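Local coordinates for hypothetical protein yfcE (Escherichia coli, PDB 1SU1) that is of unknown function but belongs to the calcineurin-like phosphoesterase superfamily and binds two zinc ions at a shared metal centre, at residues 151-155 and 167-171; 178-182 and 193-198; 60-64 and 103-107. All coordinates share one frame; numbering follows the deposited sequence.

Contact 1: 151-155 and 167-171. With ZN (zinc ion), chain E; ZN (zinc ion), chain F.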
loop_
_atom_site.group_PDB
_atom_site.type_symbol
_atom_site.label_atom_id
_atom_site.label_comp_id
_atom_site.label_asym_id
_atom_site.label_seq_id
_atom_site.Cartn_x
_atom_site.Cartn_y
_atom_site.Cartn_z
ATOM N N HIS A 151 -9.508 0.998 -17.627
ATOM C CA HIS A 151 -8.148 0.567 -17.954
ATOM C C HIS A 151 -7.789 0.068 -19.358
ATOM O O HIS A 151 -6.715 0.407 -19.873
ATOM C CB HIS A 151 -7.686 -0.501 -16.940
ATOM C CG HIS A 151 -6.215 -0.783 -17.001
ATOM N ND1 HIS A 151 -5.266 0.190 -16.781
ATOM C CD2 HIS A 151 -5.536 -1.916 -17.292
ATOM C CE1 HIS A 151 -4.061 -0.330 -16.936
ATOM N NE2 HIS A 151 -4.196 -1.605 -17.248
ATOM N N THR A 152 -8.634 -0.756 -19.971
ATOM C CA THR A 152 -8.321 -1.269 -21.313
ATOM C C THR A 152 -8.629 -0.264 -22.430
ATOM O O THR A 152 -8.091 -0.371 -23.538
ATOM C CB THR A 152 -9.126 -2.538 -21.653
ATOM O OG1 THR A 152 -10.529 -2.227 -21.650
ATOM C CG2 THR A 152 -8.844 -3.642 -20.636
ATOM N N HIS A 153 -9.495 0.702 -22.136
ATOM C CA HIS A 153 -9.915 1.692 -23.125
ATOM C C HIS A 153 -10.737 1.005 -24.220
ATOM O O HIS A 153 -10.788 1.490 -25.349
ATOM C CB HIS A 153 -8.714 2.390 -23.778
ATOM C CG HIS A 153 -7.832 3.120 -22.817
ATOM N ND1 HIS A 153 -6.855 4.000 -23.230
ATOM C CD2 HIS A 153 -7.749 3.073 -21.467
ATOM C CE1 HIS A 153 -6.209 4.462 -22.176
ATOM N NE2 HIS A 153 -6.731 3.914 -21.094
ATOM N N LEU A 154 -11.341 -0.138 -23.890
ATOM C CA LEU A 154 -12.177 -0.870 -24.829
ATOM C C LEU A 154 -13.545 -1.046 -24.183
ATOM O O LEU A 154 -13.670 -1.683 -23.143
ATOM C CB LEU A 154 -11.558 -2.229 -25.177
ATOM C CG LEU A 154 -10.303 -2.212 -26.067
ATOM C CD1 LEU A 154 -9.811 -3.635 -26.314
ATOM C CD2 LEU A 154 -10.621 -1.541 -27.402
ATOM N N PRO A 155 -14.596 -0.477 -24.800
ATOM C CA PRO A 155 -15.960 -0.571 -24.266
ATOM C C PRO A 155 -16.521 -1.988 -24.261
ATOM O O PRO A 155 -16.307 -2.752 -25.201
ATOM C CB PRO A 155 -16.745 0.351 -25.190
ATOM C CG PRO A 155 -16.105 0.056 -26.517
ATOM C CD PRO A 155 -14.616 0.076 -26.168
ATOM N N ASN A 167 -17.637 -1.898 -19.224
ATOM C CA ASN A 167 -16.503 -0.982 -19.355
ATOM C C ASN A 167 -16.932 0.186 -20.255
ATOM O O ASN A 167 -17.201 -0.017 -21.431
ATOM C CB ASN A 167 -15.314 -1.722 -19.979
ATOM C CG ASN A 167 -14.045 -0.879 -20.019
ATOM O OD1 ASN A 167 -14.093 0.362 -20.018
ATOM N ND2 ASN A 167 -12.885 -1.562 -20.074
ATOM N N PRO A 168 -16.971 1.426 -19.711
ATOM C CA PRO A 168 -17.352 2.690 -20.386
ATOM C C PRO A 168 -16.391 3.100 -21.475
ATOM O O PRO A 168 -16.690 3.984 -22.268
ATOM C CB PRO A 168 -17.313 3.743 -19.273
ATOM C CG PRO A 168 -17.584 2.981 -18.063
ATOM C CD PRO A 168 -16.911 1.619 -18.251
ATOM N N GLY A 169 -15.237 2.449 -21.507
ATOM C CA GLY A 169 -14.225 2.790 -22.483
ATOM C C GLY A 169 -13.573 4.058 -21.971
ATOM O O GLY A 169 -13.876 4.498 -20.852
ATOM N N SER A 170 -12.699 4.667 -22.774
ATOM C CA SER A 170 -12.022 5.910 -22.377
ATOM C C SER A 170 -12.716 7.135 -22.973
ATOM O O SER A 170 -13.157 7.098 -24.125
ATOM C CB SER A 170 -10.567 5.912 -22.863
ATOM O OG SER A 170 -9.931 7.151 -22.570
ATOM N N VAL A 171 -12.804 8.217 -22.205
ATOM C CA VAL A 171 -13.428 9.438 -22.695
ATOM C C VAL A 171 -12.412 10.247 -23.492
ATOM O O VAL A 171 -12.757 11.274 -24.056
ATOM C CB VAL A 171 -13.929 10.350 -21.546
ATOM C CG1 VAL A 171 -15.072 9.694 -20.796
ATOM C CG2 VAL A 171 -12.781 10.672 -20.604
HETATM ZN ZN ZN E . -5.165 2.396 -16.451
HETATM ZN ZN ZN F . -6.055 4.454 -19.061
HETATM O O HOH W 1 -11.467 1.549 -20.263
HETATM O O HOH W 2 -12.729 3.373 -25.475
#
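Two waters bridge His153 to Asn167 and Ser170, one at each end of the histidine backbone. The first accepts from His153 N at 2.8 Å and donates to Asn167 OD1. The second donates to His153 O at 2.7 Å and accepts from Ser170 N. The loop 151-155 carries the His-Thr-His of the GHXH motif found in calcineurin-like phosphoesterases. His151 ND1 binds one zinc ion and His153 NE2 binds the other. Asp61, Asn97 and His129 share the first ion with His151. Asp33 and His35 share the second with His153.

The side chain of Asn167 enters the bend of the loop. Its CG is anti to the backbone N (chi1 -174°), which carries the amide to Thr152 OG1 and the Leu154 carbonyl. There ND2 lies 2.9 Å from Thr152 OG1. Thr152 OG1 itself accepts from Leu154 N, closing an ST turn. Asn167 OD1 takes Gly169 N at 2.8 Å, closing an Asx turn, so this oxygen serves both that turn and the first water. Each loop is thus braced internally as well as bridged. Gly169 CA packs against the chain at Leu154 and Pro155, and Pro155 CA makes a CA-H...O contact with Asn167 O. Ser170 OG is hydrogen-bonded to Asp33 O, while its CB sits over one face of the His153 ring, displaced toward the rim, 3.9 Å from His153 CG.

Contact 2: 178-182 and 193-198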
loop_
_atom_site.group_PDB
_atom_site.type_symbol
_atom_site.label_atom_id
_atom_site.label_comp_id
_atom_site.label_asym_id
_atom_site.label_seq_id
_atom_site.Cartn_x
_atom_site.Cartn_y
_atom_site.Cartn_z
ATOM N N ASN A 178 -12.939 2.643 -31.745
ATOM C CA ASN A 178 -14.180 3.109 -31.122
ATOM C C ASN A 178 -14.141 4.605 -30.842
ATOM O O ASN A 178 -13.072 5.209 -30.788
ATOM C CB ASN A 178 -14.416 2.390 -29.789
ATOM C CG ASN A 178 -14.540 0.901 -29.943
ATOM O OD1 ASN A 178 -15.617 0.384 -30.226
ATOM N ND2 ASN A 178 -13.428 0.196 -29.765
ATOM N N PRO A 179 -15.318 5.220 -30.655
ATOM C CA PRO A 179 -15.421 6.655 -30.366
ATOM C C PRO A 179 -15.151 6.873 -28.879
ATOM O O PRO A 179 -15.288 5.946 -28.084
ATOM C CB PRO A 179 -16.883 6.987 -30.687
ATOM C CG PRO A 179 -17.361 5.832 -31.523
ATOM C CD PRO A 179 -16.641 4.650 -30.954
ATOM N N ALA A 180 -14.782 8.095 -28.505
ATOM C CA ALA A 180 -14.561 8.412 -27.103
ATOM C C ALA A 180 -15.921 8.139 -26.461
ATOM O O ALA A 180 -16.958 8.474 -27.057
ATOM C CB ALA A 180 -14.182 9.876 -26.947
ATOM N N SER A 181 -15.935 7.545 -25.265
ATOM C CA SER A 181 -17.209 7.212 -24.615
ATOM C C SER A 181 -17.310 7.370 -23.095
ATOM O O SER A 181 -16.319 7.605 -22.412
ATOM C CB SER A 181 -17.597 5.774 -24.983
ATOM O OG SER A 181 -16.488 4.887 -24.836
ATOM N N TYR A 182 -18.541 7.270 -22.596
ATOM C CA TYR A 182 -18.838 7.339 -21.174
ATOM C C TYR A 182 -19.894 6.271 -20.918
ATOM O O TYR A 182 -20.282 5.561 -21.843
ATOM C CB TYR A 182 -19.342 8.730 -20.749
ATOM C CG TYR A 182 -20.704 9.157 -21.265
ATOM C CD1 TYR A 182 -20.900 9.477 -22.612
ATOM C CD2 TYR A 182 -21.778 9.322 -20.386
ATOM C CE1 TYR A 182 -22.137 9.951 -23.069
ATOM C CE2 TYR A 182 -23.013 9.793 -20.830
ATOM C CZ TYR A 182 -23.183 10.110 -22.172
ATOM O OH TYR A 182 -24.396 10.587 -22.605
ATOM N N ILE A 193 -21.968 5.017 -24.147
ATOM C CA ILE A 193 -22.432 6.080 -25.038
ATOM C C ILE A 193 -21.324 6.953 -25.614
ATOM O O ILE A 193 -20.445 7.411 -24.884
ATOM C CB ILE A 193 -23.388 7.005 -24.274
ATOM C CG1 ILE A 193 -24.459 6.159 -23.571
ATOM C CG2 ILE A 193 -23.998 8.036 -25.220
ATOM C CD1 ILE A 193 -25.277 6.929 -22.540
ATOM N N ALA A 194 -21.377 7.200 -26.923
ATOM C CA ALA A 194 -20.378 8.050 -27.585
ATOM C C ALA A 194 -20.462 9.452 -26.995
ATOM O O ALA A 194 -21.560 9.968 -26.776
ATOM C CB ALA A 194 -20.623 8.095 -29.088
ATOM N N LEU A 195 -19.304 10.047 -26.710
ATOM C CA LEU A 195 -19.261 11.377 -26.109
ATOM C C LEU A 195 -19.736 12.515 -27.032
ATOM O O LEU A 195 -20.304 13.497 -26.543
ATOM C CB LEU A 195 -17.847 11.706 -25.618
ATOM C CG LEU A 195 -17.601 11.761 -24.105
ATOM C CD1 LEU A 195 -16.329 12.554 -23.865
ATOM C CD2 LEU A 195 -18.755 12.437 -23.365
ATOM N N ASN A 196 -19.487 12.402 -28.338
ATOM C CA ASN A 196 -19.914 13.444 -29.267
ATOM C C ASN A 196 -21.377 13.269 -29.701
ATOM O O ASN A 196 -22.221 14.115 -29.424
ATOM C CB ASN A 196 -18.998 13.477 -30.508
ATOM C CG ASN A 196 -18.716 12.092 -31.082
ATOM O OD1 ASN A 196 -19.597 11.238 -31.141
ATOM N ND2 ASN A 196 -17.477 11.877 -31.533
ATOM N N ASP A 197 -21.652 12.150 -30.359
ATOM C CA ASP A 197 -22.962 11.801 -30.901
ATOM C C ASP A 197 -24.049 11.521 -29.867
ATOM O O ASP A 197 -25.233 11.793 -30.101
ATOM C CB ASP A 197 -22.820 10.541 -31.760
ATOM C CG ASP A 197 -23.009 10.809 -33.230
ATOM O OD1 ASP A 197 -22.175 10.349 -34.039
ATOM O OD2 ASP A 197 -24.003 11.482 -33.592
ATOM N N GLN A 198 -23.640 10.947 -28.737
ATOM C CA GLN A 198 -24.561 10.516 -27.679
ATOM C C GLN A 198 -25.307 9.298 -28.204
ATOM O O GLN A 198 -26.428 9.020 -27.808
ATOM C CB GLN A 198 -25.552 11.615 -27.284
ATOM C CG GLN A 198 -25.213 12.277 -25.956
ATOM C CD GLN A 198 -26.398 12.976 -25.311
ATOM O OE1 GLN A 198 -26.877 12.557 -24.254
ATOM N NE2 GLN A 198 -26.874 14.054 -25.937
#
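The Tyr182 ring has Ala194 O at its edge, in the ring plane, 3.8 Å from Tyr182 CE1. Leu195 CD2 comes in obliquely and stands 3.7 Å from Tyr182 CD1. The branched part of Ile193 packs along the outer half of the ring, with CB and CG2 both close to CE1. At the phenol end lies the Gln198 amide, its plane turned 35° from the ring. Its OE1 lies 3.6 Å from Tyr182 OH.

Tyr182 CG lies between the backbone N and the carbonyl carbon (chi1 68°). This folds the ring across the neighbouring strand, over Ile193. The two residues form an antiparallel hydrogen-bonded pair in the hairpin of strands 181-186 and 189-194. Tyr182 N gives to Ile193 O at 3.0 Å, and Ile193 N returns a nearly straight bond to Tyr182 O. Next comes the non-hydrogen-bonded pair of Ser181 and Ala194. Past it, Leu195 N donates to Ala180 O at 2.8 Å (170° at the hydrogen), although Leu195 has already left the strand. Ser181 OG bonds to Pro168 O, and Leu47 of helix 38-51 touches both Tyr182 and Leu195.

Backbone amides fix the register, and the side-chain contact is mainly apolar, with the ring packed against Ile193 and Leu195 and touching Leu47.

Contact 3: 60-64 and 103-107; sequences GDVLN and DQMLL. With ZN (zinc ion), chain E.
Leu63 and Asp103 run alongside each other, pointing opposite ways. The methyl CD1 of Leu63 lies 3.4 Å from Asp103 OD1, a packing contact with a carboxylate oxygen. The same methyl reaches on to the leucines of the helix end, 4.3 Å from Leu106 CD1 and a little farther from Leu107 CD1. Val62 meets Leu107 tip to tip, with CG1 and CD1 3.8 Å apart. Val62 CG1 is anti to its own N (chi1 -170°), and this branch is the one presented to the helix.

One water adds a polar link to this apolar contact. It accepts from Leu63 N at 2.9 Å and donates to Asp103 OD2 at 2.7 Å. The buried amide of the loop is satisfied in this way. Asp103 OD2 also accepts from Ser100 N, so this oxygen has two donors, Ser100 N near the start of the helix and the water. The backbone bond from Leu107 N to Asp103 O closes the last turn of helix 101-106. Leu107, the first residue past the helix, lies beside Val62.

Farther out, helix 77-85 packs on the same group. Its Leu84 touches Val62, Val80 and Val81 touch Leu63, and Val81 also touches Leu106. Pro67 of a second subunit packs on Asp103 and Leu106, so the contact forms part of a subunit interface.

On its other side the loop turns to the metal centre. Asp99 accepts from the backbone N of both Asp61 and Val62, and Asp61 OD1 accepts from Cys98 N. These bonds hold the aspartate while its OD2 binds a zinc ion at 2.3 Å. Gly60 and Asp61 form the Gly-Asp motif of calcineurin-like phosphoesterases, one of the conserved loops that build the family's two-metal site.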
loop_
_atom_site.group_PDB
_atom_site.type_symbol
_atom_site.label_atom_id
_atom_site.label_comp_id
_atom_site.label_asym_id
_atom_site.label_seq_id
_atom_site.Cartn_x
_atom_site.Cartn_y
_atom_site.Cartn_z
ATOM N N GLY A 60 -10.945 5.891 -12.555
ATOM C CA GLY A 60 -9.486 5.945 -12.546
ATOM C C GLY A 60 -8.678 6.458 -13.734
ATOM O O GLY A 60 -9.106 6.363 -14.893
ATOM N N ASP A 61 -7.478 6.955 -13.417
ATOM C CA ASP A 61 -6.523 7.529 -14.368
ATOM C C ASP A 61 -7.086 8.877 -14.812
ATOM O O ASP A 61 -7.522 9.071 -15.960
ATOM C CB ASP A 61 -6.282 6.557 -15.528
ATOM C CG ASP A 61 -5.467 5.336 -15.096
ATOM O OD1 ASP A 61 -5.470 5.041 -13.880
ATOM O OD2 ASP A 61 -4.848 4.669 -15.950
ATOM N N VAL A 62 -7.070 9.780 -13.835
ATOM C CA VAL A 62 -7.602 11.120 -13.926
ATOM C C VAL A 62 -6.747 12.201 -14.604
ATOM O O VAL A 62 -7.163 12.758 -15.619
ATOM C CB VAL A 62 -7.986 11.578 -12.502
ATOM C CG1 VAL A 62 -8.778 12.868 -12.545
ATOM C CG2 VAL A 62 -8.788 10.472 -11.809
ATOM N N LEU A 63 -5.565 12.489 -14.059
ATOM C CA LEU A 63 -4.715 13.550 -14.601
ATOM C C LEU A 63 -3.491 13.183 -15.429
ATOM O O LEU A 63 -3.143 13.890 -16.382
ATOM C CB LEU A 63 -4.260 14.455 -13.462
ATOM C CG LEU A 63 -5.374 14.935 -12.533
ATOM C CD1 LEU A 63 -4.771 15.704 -11.370
ATOM C CD2 LEU A 63 -6.354 15.812 -13.317
ATOM N N ASN A 64 -2.823 12.093 -15.070
ATOM C CA ASN A 64 -1.617 11.675 -15.782
ATOM C C ASN A 64 -1.936 10.986 -17.113
ATOM O O ASN A 64 -2.818 10.124 -17.188
ATOM C CB ASN A 64 -0.786 10.778 -14.845
ATOM C CG ASN A 64 0.358 10.073 -15.537
ATOM O OD1 ASN A 64 1.085 10.650 -16.347
ATOM N ND2 ASN A 64 0.540 8.808 -15.194
ATOM N N ASP A 103 -1.981 13.761 -7.237
ATOM C CA ASP A 103 -3.314 13.897 -7.816
ATOM C C ASP A 103 -4.346 13.967 -6.705
ATOM O O ASP A 103 -5.328 14.719 -6.800
ATOM C CB ASP A 103 -3.638 12.719 -8.740
ATOM C CG ASP A 103 -2.675 12.620 -9.909
ATOM O OD1 ASP A 103 -2.200 13.687 -10.379
ATOM O OD2 ASP A 103 -2.395 11.483 -10.365
ATOM N N GLN A 104 -4.125 13.190 -5.644
ATOM C CA GLN A 104 -5.057 13.198 -4.528
ATOM C C GLN A 104 -4.982 14.520 -3.793
ATOM O O GLN A 104 -5.998 15.003 -3.303
ATOM C CB GLN A 104 -4.770 12.049 -3.545
ATOM C CG GLN A 104 -5.615 12.116 -2.280
ATOM C CD GLN A 104 -7.116 12.008 -2.570
ATOM O OE1 GLN A 104 -7.676 10.907 -2.614
ATOM N NE2 GLN A 104 -7.768 13.159 -2.784
ATOM N N MET A 105 -3.788 15.106 -3.696
ATOM C CA MET A 105 -3.670 16.385 -2.994
ATOM C C MET A 105 -4.307 17.540 -3.801
ATOM O O MET A 105 -4.643 18.577 -3.217
ATOM C CB MET A 105 -2.207 16.708 -2.665
ATOM C CG MET A 105 -2.003 17.653 -1.494
ATOM S SD MET A 105 -0.607 18.782 -1.716
ATOM C CE MET A 105 -0.999 20.046 -0.511
ATOM N N LEU A 106 -4.480 17.344 -5.105
ATOM C CA LEU A 106 -5.088 18.371 -5.953
ATOM C C LEU A 106 -6.611 18.250 -6.014
ATOM O O LEU A 106 -7.319 19.252 -5.912
ATOM C CB LEU A 106 -4.513 18.301 -7.371
ATOM C CG LEU A 106 -3.075 18.791 -7.555
ATOM C CD1 LEU A 106 -2.679 18.698 -9.020
ATOM C CD2 LEU A 106 -2.959 20.226 -7.073
ATOM N N LEU A 107 -7.103 17.021 -6.158
ATOM C CA LEU A 107 -8.534 16.746 -6.244
ATOM C C LEU A 107 -9.220 16.709 -4.878
ATOM O O LEU A 107 -8.703 16.123 -3.923
ATOM C CB LEU A 107 -8.748 15.429 -6.997
ATOM C CG LEU A 107 -8.121 15.427 -8.400
ATOM C CD1 LEU A 107 -8.103 14.006 -8.971
ATOM C CD2 LEU A 107 -8.926 16.362 -9.313
HETATM ZN ZN ZN E . -5.165 2.396 -16.451
HETATM O O HOH W 3 -3.870 10.775 -12.518
#

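How the contacts relate
Along the chain contact 3 comes first, then contact 1, then contact 2, each closing before the next opens. Contacts 1 and 2 are neighbours, with centres 11 Å apart, and they touch where the loop 167-171 runs beside Ser181. Contact 3 is about 18 Å from contact 1 and 23 Å from contact 2, centre to centre. Contacts 1 and 3 do not touch, but both bind the same zinc ion, through His151 and Asp61. Contact 1 joins loops at the ends of strands in the five-stranded sheet. Contact 2 belongs to the six-stranded sheet, and contact 3 follows its strand 55-58. The metal centre is therefore built from loops of both sheets.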